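Local structure of enoyl-CoA hydratase (Geobacillus kaustophilus, 2PPY) at residues A[215-218]-A[219-223]; A[191-194]-A[195-199]; A[172-175]-A[176-179]. The protein probably hydrates the double bond of 2-enoyl-CoA thioesters in fatty-acid beta-oxidation. All blocks are in the same frame, centred on the assembly; numbering follows the deposited sequence.

Interaction 1: A[215-218]-A[219-223]; sequences IKLA and IMNGK
Leu217 O is gripped twice by Asn221, one turn further along helix 209-222. The backbone Asn221 N lies 3.1 Å from Leu217 O in the ordinary helical bond, and the side-chain Asn221 ND2 comes to 3.3 Å from the same Leu217 O. The side-chain bond is bent (145° at the hydrogen), but it lies in the carbonyl plane and uses a lone pair. The torsion explains the reach: CG stands beside the backbone N and anti to the carbonyl carbon (chi1 -63°), which folds the amide back over the preceding turn. Tyr233 OH adds a weak bond to Leu217 O, and ND2 has a weak one to Ala98 O.

Ile215 and Ile219 lie side by side in van der Waals contact, with Ile215 CG2 4.0 Å from Ile219 CD1, and Asn167 and Ala155 of a second subunit lie against them. A separate pair is formed by Lys216 and Met220, a selenomethionine: Met220 CG sits 3.2 Å from Lys216 O, while Lys216 CE passes 4.2 Å from Met220 CG. The ammonium continues beyond this contact to Asp124, by a salt bridge, and to the carbonyls of Ile97 and Gln102.

Contacts thin out toward the end of the helix. Gly222 N is 2.9 Å from Ala218 O, but the bond is weak, with only 124° at the hydrogen. Lys223 is partly exposed and its side chain leads away from 215-218, making a cation-pi contact with Tyr160 of the second subunit.

The chemistry implies a largely buried helical stretch whose main polar groups have partners within the chain or in the second subunit: Asn221 turns its amide N-H back onto the Leu217 carbonyl of its own helix, Lys216 has its charge met by Asp124, and Ala218 O and Gly222 O accept from Gln152 and Arg156 of the second subunit.

Interaction 2: A[191-194]-A[195-199]; sequences AETR and ERTRE
Arg196 N meets Glu192 O at 2.8 Å and 176° in the opening turn of helix 193-205, and Thr197 N and Arg198 N repeat the same four-residue step to Thr193 O and Arg194 O. Water 1 attends to an amide at this start: Glu195 N donates to it over 3.0 Å, and the water in turn donates to Ala191 O.

Thr193 O takes a second bond, from the hydroxyl of its partner: Thr197 OG1 donates to Thr193 O at 2.7 Å. The hydroxyl comes from above the carbonyl plane, on the face opposite to the one used by Thr197 N. It gets there because OG1 stands beside its own backbone N (chi1 -65°), curled back toward the preceding turn. Thr193 OG1 bonds to Gln190 O.

Both threonines look into the crotonase-type core, where helix 193-205 lies against the sheet: Thr197 touches Ile57, Ile105 and Phe188, and Thr193 touches Cys107 and Phe188. No other protein chain of the assembly touches these residues.

Arg194 and Arg198 run side by side as extended chains, their guanidinium planes 88° apart. Arg194 CB sits over one face of the Arg198 group, 3.9 Å from Arg198 NH1. The charged ends are close, Arg194 NH1 and Arg198 NH2 being 4.0 Å apart, yet each has carboxylate partners: Arg194 forms salt bridges with Glu109 and Asp61, and Arg198 with Glu21. Water 2 accepts from both, at 3.1 Å from Arg194 NH1 and 2.9 Å from Arg198 NH1, lying in the plane of the Arg198 group at its edge.

Around the helix, Glu192 and Arg196 touch through their aliphatic parts, CB against CG, while Glu192 OE1 remains 4.9 Å from Arg196 NH1, close enough for a modest attraction at most, with no direct contact of the charged atoms.

Interaction 3: A[172-175]-A[176-179]; sequences TITP and QEAL
Thr174 and Glu177 reach across the start of helix 175-181 in opposite senses, forming a capping box. Glu177 N donates to Thr174 OG1 over 3.2 Å, and Thr174 N donates to Glu177 OE1 over 2.8 Å. The second bond is fairly straight (163°) and meets OE1 on its anti side, 22° out of the carboxylate plane.

The two side chains cross obliquely. Thr174 holds its hydroxyl between its backbone N and carbonyl carbon (chi1 63°), facing the first turn, and OG1 packs tightly on the glutamate stem, 2.9 Å from Glu177 CG. The same carboxylate oxygen, Glu177 OE1, comes to 3.1 Å from Ile173 CB.

Ile173 CD1 reaches the first turn, 4.1 Å from Ala178 CB, both residues touching Ile135. Gln176 runs alongside the proline ring and sets its OE1 3.6 Å from Pro175 CD.

The reciprocal bonds supply acceptors for the N-H of the N-cap residue Thr174 and that of Glu177 in the first turn, and fix the loop to that turn. A carboxylate held there would probably be stabilised in its ionised form by the helix dipole.

In the fold
The contacts follow one another along the chain in the order interaction 3, interaction 2, interaction 1, and none touches another. Interactions 2 and 3 are nearest, with centres 19 Å apart and about 9 Å between nearest atoms. Interaction 1 lies 26 Å, centre to centre, from each of the others; its nearest atoms are about 14 Å from interaction 2 and about 16 Å from interaction 3. Residues 191-199 and 172-179 both include helix starts, whereas 215-223 lies toward the C-terminal end of helix 209-222, at subunit interfaces within the six-chain assembly. Helices 193-205 and 209-222 are consecutive, linking the sheet-packed interaction 2 to the intersubunit interaction 1. No ligand takes part in any of the three.

Interaction 1: A[215-218]-A[219-223]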
ATOM      1  N   ILE A 215     -16.952   0.695 -14.700  1.00 22.44           N
ATOM      2  CA  ILE A 215     -17.229   0.180 -13.357  1.00 20.05           C
ATOM      3  C   ILE A 215     -16.280  -0.984 -13.055  1.00 20.57           C
ATOM      4  O   ILE A 215     -15.698  -1.066 -11.968  1.00 17.03           O
ATOM      5  CB  ILE A 215     -18.683  -0.341 -13.230  1.00 17.37           C
ATOM      6  CG1 ILE A 215     -19.660   0.833 -13.178  1.00 18.45           C
ATOM      7  CG2 ILE A 215     -18.823  -1.205 -11.980  1.00 15.72           C
ATOM      8  CD1 ILE A 215     -21.121   0.410 -13.219  1.00 20.10           C
ATOM      9  N   LYS A 216     -16.141  -1.883 -14.029  1.00 15.14           N
ATOM     10  CA  LYS A 216     -15.271  -3.044 -13.903  1.00 15.50           C
ATOM     11  C   LYS A 216     -13.829  -2.603 -13.681  1.00 10.59           C
ATOM     12  O   LYS A 216     -13.115  -3.195 -12.883  1.00  9.40           O
ATOM     13  CB  LYS A 216     -15.394  -3.936 -15.151  1.00 16.50           C
ATOM     14  CG  LYS A 216     -14.321  -5.020 -15.302  1.00 16.19           C
ATOM     15  CD  LYS A 216     -13.078  -4.469 -16.002  1.00 17.21           C
ATOM     16  CE  LYS A 216     -11.921  -5.458 -15.992  1.00 14.29           C
ATOM     17  NZ  LYS A 216     -12.192  -6.688 -16.785  1.00 15.12           N
ATOM     18  N   LEU A 217     -13.401  -1.561 -14.388  1.00 12.64           N
ATOM     19  CA  LEU A 217     -12.047  -1.049 -14.227  1.00 13.08           C
ATOM     20  C   LEU A 217     -11.881  -0.415 -12.845  1.00 17.14           C
ATOM     21  O   LEU A 217     -10.868  -0.605 -12.171  1.00 15.63           O
ATOM     22  CB  LEU A 217     -11.738   0.003 -15.298  1.00 12.07           C
ATOM     23  CG  LEU A 217     -11.605  -0.473 -16.747  1.00 14.78           C
ATOM     24  CD1 LEU A 217     -11.418   0.730 -17.656  1.00 11.23           C
ATOM     25  CD2 LEU A 217     -10.427  -1.435 -16.869  1.00 11.33           C
ATOM     26  N   ALA A 218     -12.885   0.348 -12.436  1.00 13.20           N
ATOM     27  CA  ALA A 218     -12.855   1.020 -11.147  1.00 18.23           C
ATOM     28  C   ALA A 218     -12.639   0.056  -9.987  1.00 15.10           C
ATOM     29  O   ALA A 218     -11.819   0.306  -9.103  1.00 14.27           O
ATOM     30  CB  ALA A 218     -14.153   1.801 -10.940  1.00 13.87           C
ATOM     31  N   ILE A 219     -13.367  -1.053  -9.999  1.00 15.10           N
ATOM     32  CA  ILE A 219     -13.275  -2.028  -8.918  1.00 15.23           C
ATOM     33  C   ILE A 219     -12.055  -2.948  -8.957  1.00 16.41           C
ATOM     34  O   ILE A 219     -11.379  -3.124  -7.944  1.00 18.38           O
ATOM     35  CB  ILE A 219     -14.549  -2.892  -8.867  1.00 21.81           C
ATOM     36  CG1 ILE A 219     -15.768  -1.994  -8.624  1.00 18.17           C
ATOM     37  CG2 ILE A 219     -14.429  -3.949  -7.771  1.00 16.16           C
ATOM     38  CD1 ILE A 219     -17.093  -2.733  -8.703  1.00 21.92           C
HETATM   39  N   MSE A 220     -11.765  -3.529 -10.114  1.00 14.47           N
HETATM   40  CA  MSE A 220     -10.635  -4.445 -10.218  1.00 20.28           C
HETATM   41  C   MSE A 220      -9.274  -3.793  -9.979  1.00 17.51           C
HETATM   42  O   MSE A 220      -8.386  -4.404  -9.391  1.00 19.69           O
HETATM   43  CB  MSE A 220     -10.650  -5.153 -11.577  1.00 16.34           C
HETATM   44  CG  MSE A 220     -11.899  -6.003 -11.808  1.00 19.36           C
HETATM   45 SE   MSE A 220     -12.312  -7.164 -10.300  1.00 30.34          SE
HETATM   46  CE  MSE A 220     -10.602  -8.068 -10.160  1.00 19.42           C
ATOM     47  N   ASN A 221      -9.113  -2.555 -10.431  1.00 14.66           N
ATOM     48  CA  ASN A 221      -7.848  -1.849 -10.248  1.00 14.30           C
ATOM     49  C   ASN A 221      -7.889  -0.946  -9.020  1.00 12.79           C
ATOM     50  O   ASN A 221      -6.855  -0.645  -8.428  1.00 15.30           O
ATOM     51  CB  ASN A 221      -7.522  -1.032 -11.502  1.00 15.06           C
ATOM     52  CG  ASN A 221      -7.327  -1.910 -12.733  1.00 21.16           C
ATOM     53  OD1 ASN A 221      -6.356  -2.671 -12.827  1.00 18.16           O
ATOM     54  ND2 ASN A 221      -8.253  -1.814 -13.680  1.00 19.67           N
ATOM     55  N   GLY A 222      -9.088  -0.519  -8.635  1.00  9.68           N
ATOM     56  CA  GLY A 222      -9.218   0.340  -7.470  1.00  9.60           C
ATOM     57  C   GLY A 222      -9.030  -0.411  -6.163  1.00 12.82           C
ATOM     58  O   GLY A 222      -8.680   0.180  -5.142  1.00 11.35           O
ATOM     59  N   LYS A 223      -9.246  -1.723  -6.183  1.00 12.30           N
ATOM     60  CA  LYS A 223      -9.099  -2.499  -4.961  1.00 14.82           C
ATOM     61  C   LYS A 223      -7.645  -2.605  -4.517  1.00  9.26           C
ATOM     62  O   LYS A 223      -7.371  -2.989  -3.391  1.00 19.02           O
ATOM     63  CB  LYS A 223      -9.719  -3.895  -5.124  1.00 18.26           C
ATOM     64  CG  LYS A 223      -9.016  -4.836  -6.081  1.00 17.67           C
ATOM     65  CD  LYS A 223      -9.765  -6.166  -6.139  1.00 16.58           C
ATOM     66  CE  LYS A 223      -8.960  -7.227  -6.855  1.00 14.70           C
ATOM     67  NZ  LYS A 223      -7.751  -7.594  -6.067  1.00 17.16           N
TER

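Interaction 2: A[191-194]-A[195-199]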
ATOM      1  N   ALA A 191     -27.731 -28.045 -17.062  1.00 30.27           N
ATOM      2  CA  ALA A 191     -28.134 -27.890 -18.456  1.00 29.73           C
ATOM      3  C   ALA A 191     -28.507 -26.470 -18.876  1.00 31.37           C
ATOM      4  O   ALA A 191     -28.718 -26.208 -20.059  1.00 33.23           O
ATOM      5  CB  ALA A 191     -29.290 -28.841 -18.759  1.00 36.04           C
ATOM      6  N   GLU A 192     -28.584 -25.556 -17.918  1.00 30.23           N
ATOM      7  CA  GLU A 192     -28.945 -24.174 -18.218  1.00 30.88           C
ATOM      8  C   GLU A 192     -27.784 -23.206 -17.991  1.00 28.33           C
ATOM      9  O   GLU A 192     -27.933 -21.995 -18.163  1.00 25.31           O
ATOM     10  CB  GLU A 192     -30.123 -23.754 -17.341  1.00 33.73           C
ATOM     11  CG  GLU A 192     -31.360 -24.618 -17.505  1.00 41.14           C
ATOM     12  CD  GLU A 192     -32.349 -24.430 -16.374  1.00 41.84           C
ATOM     13  OE1 GLU A 192     -32.706 -23.267 -16.080  1.00 35.70           O
ATOM     14  OE2 GLU A 192     -32.769 -25.447 -15.782  1.00 44.04           O
ATOM     15  N   THR A 193     -26.627 -23.743 -17.621  1.00 28.21           N
ATOM     16  CA  THR A 193     -25.460 -22.915 -17.332  1.00 25.79           C
ATOM     17  C   THR A 193     -25.056 -21.968 -18.455  1.00 26.87           C
ATOM     18  O   THR A 193     -24.922 -20.762 -18.233  1.00 24.84           O
ATOM     19  CB  THR A 193     -24.263 -23.792 -16.936  1.00 26.34           C
ATOM     20  OG1 THR A 193     -24.617 -24.569 -15.787  1.00 19.47           O
ATOM     21  CG2 THR A 193     -23.053 -22.934 -16.593  1.00 24.11           C
ATOM     22  N   ARG A 194     -24.860 -22.505 -19.655  1.00 25.97           N
ATOM     23  CA  ARG A 194     -24.477 -21.678 -20.793  1.00 26.89           C
ATOM     24  C   ARG A 194     -25.575 -20.686 -21.129  1.00 30.83           C
ATOM     25  O   ARG A 194     -25.313 -19.520 -21.433  1.00 26.94           O
ATOM     26  CB  ARG A 194     -24.204 -22.545 -22.022  1.00 28.55           C
ATOM     27  CG  ARG A 194     -22.936 -23.349 -21.945  1.00 26.82           C
ATOM     28  CD  ARG A 194     -22.501 -23.778 -23.327  1.00 25.03           C
ATOM     29  NE  ARG A 194     -21.225 -24.483 -23.292  1.00 25.15           N
ATOM     30  CZ  ARG A 194     -20.522 -24.798 -24.372  1.00 29.41           C
ATOM     31  NH1 ARG A 194     -20.971 -24.467 -25.579  1.00 28.91           N
ATOM     32  NH2 ARG A 194     -19.365 -25.432 -24.245  1.00 30.76           N
ATOM     33  N   GLU A 195     -26.810 -21.170 -21.075  1.00 34.42           N
ATOM     34  CA  GLU A 195     -27.980 -20.363 -21.370  1.00 37.51           C
ATOM     35  C   GLU A 195     -28.069 -19.152 -20.444  1.00 33.64           C
ATOM     36  O   GLU A 195     -28.138 -18.014 -20.902  1.00 35.89           O
ATOM     37  CB  GLU A 195     -29.241 -21.216 -21.220  1.00 49.72           C
ATOM     38  CG  GLU A 195     -30.521 -20.547 -21.687  1.00 70.32           C
ATOM     39  CD  GLU A 195     -31.757 -21.355 -21.331  1.00 83.52           C
ATOM     40  OE1 GLU A 195     -31.619 -22.562 -21.040  1.00 89.84           O
ATOM     41  OE2 GLU A 195     -32.869 -20.785 -21.353  1.00 93.48           O
ATOM     42  N   ARG A 196     -28.062 -19.400 -19.140  1.00 27.49           N
ATOM     43  CA  ARG A 196     -28.167 -18.317 -18.172  1.00 24.42           C
ATOM     44  C   ARG A 196     -26.938 -17.406 -18.146  1.00 22.44           C
ATOM     45  O   ARG A 196     -27.056 -16.215 -17.868  1.00 23.87           O
ATOM     46  CB  ARG A 196     -28.468 -18.896 -16.788  1.00 26.32           C
ATOM     47  CG  ARG A 196     -29.755 -19.726 -16.779  1.00 31.33           C
ATOM     48  CD  ARG A 196     -30.205 -20.090 -15.381  1.00 38.25           C
ATOM     49  NE  ARG A 196     -30.441 -18.899 -14.574  1.00 47.84           N
ATOM     50  CZ  ARG A 196     -30.855 -18.925 -13.313  1.00 50.18           C
ATOM     51  NH1 ARG A 196     -31.085 -20.087 -12.715  1.00 51.22           N
ATOM     52  NH2 ARG A 196     -31.025 -17.791 -12.645  1.00 51.15           N
ATOM     53  N   THR A 197     -25.763 -17.956 -18.443  1.00 16.57           N
ATOM     54  CA  THR A 197     -24.549 -17.145 -18.482  1.00 18.84           C
ATOM     55  C   THR A 197     -24.678 -16.170 -19.652  1.00 20.02           C
ATOM     56  O   THR A 197     -24.418 -14.972 -19.507  1.00 18.67           O
ATOM     57  CB  THR A 197     -23.281 -18.007 -18.694  1.00 17.73           C
ATOM     58  OG1 THR A 197     -23.093 -18.869 -17.565  1.00 20.02           O
ATOM     59  CG2 THR A 197     -22.047 -17.119 -18.857  1.00 15.78           C
ATOM     60  N   ARG A 198     -25.085 -16.691 -20.811  1.00 23.84           N
ATOM     61  CA  ARG A 198     -25.261 -15.867 -22.008  1.00 22.70           C
ATOM     62  C   ARG A 198     -26.346 -14.820 -21.798  1.00 22.31           C
ATOM     63  O   ARG A 198     -26.249 -13.702 -22.306  1.00 25.96           O
ATOM     64  CB  ARG A 198     -25.619 -16.742 -23.215  1.00 22.76           C
ATOM     65  CG  ARG A 198     -24.419 -17.413 -23.858  1.00 25.80           C
ATOM     66  CD  ARG A 198     -24.815 -18.582 -24.739  1.00 24.41           C
ATOM     67  NE  ARG A 198     -23.646 -19.179 -25.375  1.00 23.53           N
ATOM     68  CZ  ARG A 198     -23.585 -20.436 -25.804  1.00 26.41           C
ATOM     69  NH1 ARG A 198     -24.631 -21.240 -25.663  1.00 24.69           N
ATOM     70  NH2 ARG A 198     -22.473 -20.892 -26.368  1.00 23.24           N
ATOM     71  N   GLU A 199     -27.379 -15.190 -21.048  1.00 23.33           N
ATOM     72  CA  GLU A 199     -28.479 -14.277 -20.760  1.00 29.44           C
ATOM     73  C   GLU A 199     -27.965 -13.103 -19.929  1.00 26.54           C
ATOM     74  O   GLU A 199     -28.366 -11.960 -20.144  1.00 26.51           O
ATOM     75  CB  GLU A 199     -29.583 -15.016 -20.003  1.00 35.70           C
ATOM     76  CG  GLU A 199     -30.778 -14.160 -19.634  1.00 55.20           C
ATOM     77  CD  GLU A 199     -31.884 -14.970 -18.982  1.00 67.86           C
ATOM     78  OE1 GLU A 199     -32.393 -15.907 -19.635  1.00 74.12           O
ATOM     79  OE2 GLU A 199     -32.243 -14.673 -17.821  1.00 71.59           O
TER
HETATM   80  O   HOH W   1     -27.390 -24.075 -21.479  1.00 29.31           O
HETATM   81  O   HOH W   2     -23.864 -23.903 -26.411  1.00 29.45           O

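Interaction 3: A[172-175]-A[176-179]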
ATOM      1  N   THR A 172     -10.492 -30.224  -2.994  1.00 17.23           N
ATOM      2  CA  THR A 172     -11.452 -29.542  -3.843  1.00 21.11           C
ATOM      3  C   THR A 172     -12.840 -29.562  -3.204  1.00 20.14           C
ATOM      4  O   THR A 172     -13.133 -30.400  -2.350  1.00 20.68           O
ATOM      5  CB  THR A 172     -11.517 -30.210  -5.232  1.00 27.95           C
ATOM      6  OG1 THR A 172     -11.954 -31.567  -5.092  1.00 32.26           O
ATOM      7  CG2 THR A 172     -10.137 -30.208  -5.884  1.00 25.88           C
ATOM      8  N   ILE A 173     -13.692 -28.631  -3.615  1.00 18.08           N
ATOM      9  CA  ILE A 173     -15.039 -28.547  -3.075  1.00 17.74           C
ATOM     10  C   ILE A 173     -16.086 -28.613  -4.184  1.00 16.04           C
ATOM     11  O   ILE A 173     -15.748 -28.720  -5.359  1.00 20.17           O
ATOM     12  CB  ILE A 173     -15.222 -27.244  -2.265  1.00 16.45           C
ATOM     13  CG1 ILE A 173     -14.944 -26.029  -3.152  1.00 14.33           C
ATOM     14  CG2 ILE A 173     -14.281 -27.247  -1.069  1.00 16.59           C
ATOM     15  CD1 ILE A 173     -15.151 -24.697  -2.450  1.00 17.46           C
ATOM     16  N   THR A 174     -17.356 -28.541  -3.803  1.00 17.33           N
ATOM     17  CA  THR A 174     -18.455 -28.597  -4.760  1.00 15.16           C
ATOM     18  C   THR A 174     -18.858 -27.198  -5.205  1.00 22.54           C
ATOM     19  O   THR A 174     -18.455 -26.204  -4.601  1.00 22.26           O
ATOM     20  CB  THR A 174     -19.705 -29.262  -4.138  1.00 17.94           C
ATOM     21  OG1 THR A 174     -20.171 -28.466  -3.039  1.00 15.36           O
ATOM     22  CG2 THR A 174     -19.379 -30.668  -3.639  1.00 14.69           C
ATOM     23  N   PRO A 175     -19.659 -27.107  -6.281  1.00 23.17           N
ATOM     24  CA  PRO A 175     -20.121 -25.814  -6.795  1.00 20.78           C
ATOM     25  C   PRO A 175     -20.889 -25.074  -5.706  1.00 18.77           C
ATOM     26  O   PRO A 175     -20.715 -23.868  -5.520  1.00 13.47           O
ATOM     27  CB  PRO A 175     -21.024 -26.210  -7.963  1.00 24.13           C
ATOM     28  CG  PRO A 175     -20.393 -27.473  -8.457  1.00 25.53           C
ATOM     29  CD  PRO A 175     -20.077 -28.205  -7.171  1.00 22.98           C
ATOM     30  N   GLN A 176     -21.739 -25.812  -4.991  1.00 16.60           N
ATOM     31  CA  GLN A 176     -22.539 -25.249  -3.909  1.00 17.22           C
ATOM     32  C   GLN A 176     -21.650 -24.651  -2.823  1.00 19.91           C
ATOM     33  O   GLN A 176     -21.859 -23.515  -2.400  1.00 25.02           O
ATOM     34  CB  GLN A 176     -23.442 -26.321  -3.283  1.00 23.90           C
ATOM     35  CG  GLN A 176     -24.578 -26.837  -4.172  1.00 26.67           C
ATOM     36  CD  GLN A 176     -24.093 -27.668  -5.351  1.00 27.49           C
ATOM     37  OE1 GLN A 176     -23.119 -28.414  -5.240  1.00 26.32           O
ATOM     38  NE2 GLN A 176     -24.788 -27.561  -6.478  1.00 25.54           N
ATOM     39  N   GLU A 177     -20.664 -25.420  -2.369  1.00 16.42           N
ATOM     40  CA  GLU A 177     -19.751 -24.947  -1.332  1.00 17.13           C
ATOM     41  C   GLU A 177     -18.995 -23.732  -1.852  1.00 20.61           C
ATOM     42  O   GLU A 177     -18.729 -22.782  -1.110  1.00 22.16           O
ATOM     43  CB  GLU A 177     -18.774 -26.056  -0.938  1.00 16.50           C
ATOM     44  CG  GLU A 177     -19.471 -27.325  -0.433  1.00 30.80           C
ATOM     45  CD  GLU A 177     -18.511 -28.473  -0.159  1.00 33.58           C
ATOM     46  OE1 GLU A 177     -17.623 -28.722  -0.998  1.00 31.91           O
ATOM     47  OE2 GLU A 177     -18.657 -29.136   0.891  1.00 40.19           O
ATOM     48  N   ALA A 178     -18.657 -23.760  -3.137  1.00 15.58           N
ATOM     49  CA  ALA A 178     -17.945 -22.654  -3.754  1.00 16.69           C
ATOM     50  C   ALA A 178     -18.805 -21.397  -3.676  1.00 17.19           C
ATOM     51  O   ALA A 178     -18.311 -20.305  -3.398  1.00 19.25           O
ATOM     52  CB  ALA A 178     -17.624 -22.985  -5.209  1.00 20.06           C
ATOM     53  N   LEU A 179     -20.101 -21.556  -3.922  1.00 16.15           N
ATOM     54  CA  LEU A 179     -21.016 -20.425  -3.870  1.00 18.02           C
ATOM     55  C   LEU A 179     -21.102 -19.819  -2.465  1.00 19.44           C
ATOM     56  O   LEU A 179     -21.100 -18.598  -2.305  1.00 22.16           O
ATOM     57  CB  LEU A 179     -22.417 -20.853  -4.330  1.00 16.59           C
ATOM     58  CG  LEU A 179     -23.475 -19.741  -4.349  1.00 18.65           C
ATOM     59  CD1 LEU A 179     -23.047 -18.648  -5.326  1.00 10.83           C
ATOM     60  CD2 LEU A 179     -24.834 -20.322  -4.754  1.00 14.54           C
TER